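Local coordinates for protein toluene, o-xylene monooxygenase oxygenase subunit (Pseudomonas stutzeri, PDB 2INC) that forms part of the oxygenase component of a multicomponent monooxygenase that probably hydroxylates aromatic compounds such as toluene and o-xylene, at residues L81-Q86 / K251-R256. Sequence-based numbering, arbitrary orientation.
Sequences LLQDGQ and KRDAER
Gln83 and Asp253 come from opposite directions, from facing helices, and their ends meet through a single oxygen. Gln83 NE2 donates to Asp253 OD1 at 3.1 Å, with an N-H...O angle of 151°. The amide and carboxylate planes are strongly turned, 67° apart, and the donor comes from above the carboxylate plane. Arg256 NH1, one helical turn after Asp253, reaches Asp253 OD1 from the same face in a salt bridge of 2.8 Å. A water also donates to Asp253 OD1, at 2.6 Å, so three donors grip this oxygen. The same water donates to Gln83 OE1 and accepts from Arg256 NH2, in the plane of the guanidinium, and so ties all three side chains together. Arg157, on helix 142-172, pairs with Asp253 OD2, and Asp154 on that helix is a second acidic partner of Arg256. An alanine in place of Asp253 would probably leave the Arg157 and Arg256 charges without this mate and take from the Gln83 amide its bond across the contact.

Leu82 lays CD1 over one face of the Arg256 guanidinium, 3.6 Å from NH2. Its CG lies anti to the backbone N (chi1 -166°), which brings CD1 over the arginine. Further along, Gln86 and Arg252 cross at about a right angle, yet their flat ends are nearly parallel. Gln86 OE1 is 3.4 Å from Arg252 NE, at too poor an angle for a hydrogen bond.

The segment axes run roughly antiparallel and 12.6 Å apart, so long polar side chains and a water bridge helices 76-99 and 241-268. Such buried polar bridging joins helices within the all-helical, ferritin-like fold of this hydroxylase family.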
loop_
_atom_site.group_PDB
_atom_site.type_symbol
_atom_site.label_atom_id
_atom_site.label_comp_id
_atom_site.label_asym_id
_atom_site.label_seq_id
_atom_site.Cartn_x
_atom_site.Cartn_y
_atom_site.Cartn_z
ATOM N N LEU B 81 5.967 12.017 1.588
ATOM C CA LEU B 81 7.001 11.111 2.078
ATOM C C LEU B 81 8.122 11.874 2.797
ATOM O O LEU B 81 8.552 11.494 3.892
ATOM C CB LEU B 81 7.631 10.288 0.950
ATOM C CG LEU B 81 6.838 9.070 0.504
ATOM C CD1 LEU B 81 7.486 8.516 -0.784
ATOM C CD2 LEU B 81 6.854 8.004 1.616
ATOM N N LEU B 82 8.580 12.951 2.184
ATOM C CA LEU B 82 9.712 13.719 2.689
ATOM C C LEU B 82 9.307 14.337 4.004
ATOM O O LEU B 82 10.025 14.246 5.014
ATOM C CB LEU B 82 10.041 14.830 1.689
ATOM C CG LEU B 82 11.362 15.627 1.727
ATOM C CD1 LEU B 82 11.100 17.050 1.314
ATOM C CD2 LEU B 82 12.127 15.607 2.966
ATOM N N GLN B 83 8.149 14.983 3.997
ATOM C CA GLN B 83 7.737 15.733 5.184
ATOM C C GLN B 83 7.201 14.898 6.338
ATOM O O GLN B 83 7.295 15.308 7.495
ATOM C CB GLN B 83 6.765 16.840 4.824
ATOM C CG GLN B 83 7.359 17.901 3.934
ATOM C CD GLN B 83 8.491 18.679 4.573
ATOM O OE1 GLN B 83 9.587 18.163 4.747
ATOM N NE2 GLN B 83 8.258 19.957 4.852
ATOM N N ASP B 84 6.649 13.725 6.048
ATOM C CA ASP B 84 6.379 12.798 7.127
ATOM C C ASP B 84 7.693 12.355 7.799
ATOM O O ASP B 84 7.731 12.215 9.004
ATOM C CB ASP B 84 5.580 11.602 6.619
ATOM C CG ASP B 84 5.125 10.714 7.716
ATOM O OD1 ASP B 84 4.338 11.169 8.606
ATOM O OD2 ASP B 84 5.519 9.544 7.661
ATOM N N GLY B 85 8.783 12.147 7.049
ATOM C CA GLY B 85 10.079 11.852 7.742
ATOM C C GLY B 85 10.539 13.010 8.630
ATOM O O GLY B 85 10.836 12.840 9.815
ATOM N N GLN B 86 10.545 14.214 8.082
ATOM C CA GLN B 86 10.923 15.425 8.825
ATOM C C GLN B 86 10.018 15.704 10.012
ATOM O O GLN B 86 10.503 16.195 11.053
ATOM C CB GLN B 86 10.931 16.623 7.863
ATOM C CG GLN B 86 12.064 16.493 6.822
ATOM C CD GLN B 86 13.454 16.501 7.482
ATOM O OE1 GLN B 86 13.785 17.417 8.247
ATOM N NE2 GLN B 86 14.265 15.482 7.187
ATOM N N LYS B 251 14.724 25.538 8.474
ATOM C CA LYS B 251 15.609 26.075 7.463
ATOM C C LYS B 251 15.784 25.114 6.276
ATOM O O LYS B 251 16.105 25.548 5.190
ATOM C CB LYS B 251 16.971 26.411 8.086
ATOM C CG LYS B 251 17.832 27.309 7.217
ATOM C CD LYS B 251 17.761 28.748 7.681
ATOM C CE LYS B 251 18.331 29.696 6.628
ATOM N NZ LYS B 251 19.762 30.053 6.882
ATOM N N ARG B 252 15.632 23.810 6.494
ATOM C CA ARG B 252 15.716 22.839 5.402
ATOM C C ARG B 252 14.601 23.123 4.370
ATOM O O ARG B 252 14.821 23.001 3.160
ATOM C CB ARG B 252 15.540 21.428 5.934
ATOM C CG ARG B 252 16.733 20.932 6.807
ATOM C CD ARG B 252 16.467 19.521 7.421
ATOM N NE ARG B 252 16.491 18.437 6.430
ATOM C CZ ARG B 252 17.589 17.742 6.098
ATOM N NH1 ARG B 252 18.778 18.010 6.634
ATOM N NH2 ARG B 252 17.501 16.770 5.212
ATOM N N ASP B 253 13.417 23.490 4.861
ATOM C CA ASP B 253 12.319 23.904 3.953
ATOM C C ASP B 253 12.728 25.197 3.238
ATOM O O ASP B 253 12.621 25.332 1.996
ATOM C CB ASP B 253 11.011 24.167 4.737
ATOM C CG ASP B 253 10.438 22.916 5.365
ATOM O OD1 ASP B 253 10.788 21.785 4.955
ATOM O OD2 ASP B 253 9.609 23.040 6.289
ATOM N N ALA B 254 13.255 26.145 4.013
ATOM C CA ALA B 254 13.621 27.434 3.422
ATOM C C ALA B 254 14.666 27.250 2.308
ATOM O O ALA B 254 14.596 27.910 1.281
ATOM C CB ALA B 254 14.145 28.370 4.495
ATOM N N GLU B 255 15.643 26.383 2.544
ATOM C CA GLU B 255 16.642 26.086 1.508
ATOM C C GLU B 255 15.992 25.526 0.242
ATOM O O GLU B 255 16.385 25.895 -0.839
ATOM C CB GLU B 255 17.690 25.121 2.056
ATOM C CG GLU B 255 18.696 25.784 3.020
ATOM C CD GLU B 255 19.246 24.765 4.094
ATOM O OE1 GLU B 255 19.285 23.518 3.844
ATOM O OE2 GLU B 255 19.645 25.214 5.194
ATOM N N ARG B 256 14.994 24.662 0.392
ATOM C CA ARG B 256 14.211 24.173 -0.757
ATOM C C ARG B 256 13.507 25.287 -1.561
ATOM O O ARG B 256 13.557 25.319 -2.796
ATOM C CB ARG B 256 13.186 23.131 -0.307
ATOM C CG ARG B 256 12.519 22.426 -1.469
ATOM C CD ARG B 256 11.787 21.159 -1.047
ATOM N NE ARG B 256 10.816 21.400 0.047
ATOM C CZ ARG B 256 11.055 21.029 1.291
ATOM N NH1 ARG B 256 10.191 21.249 2.279
ATOM N NH2 ARG B 256 12.196 20.438 1.561
HETATM O O HOH W 1 12.077 19.507 4.574
#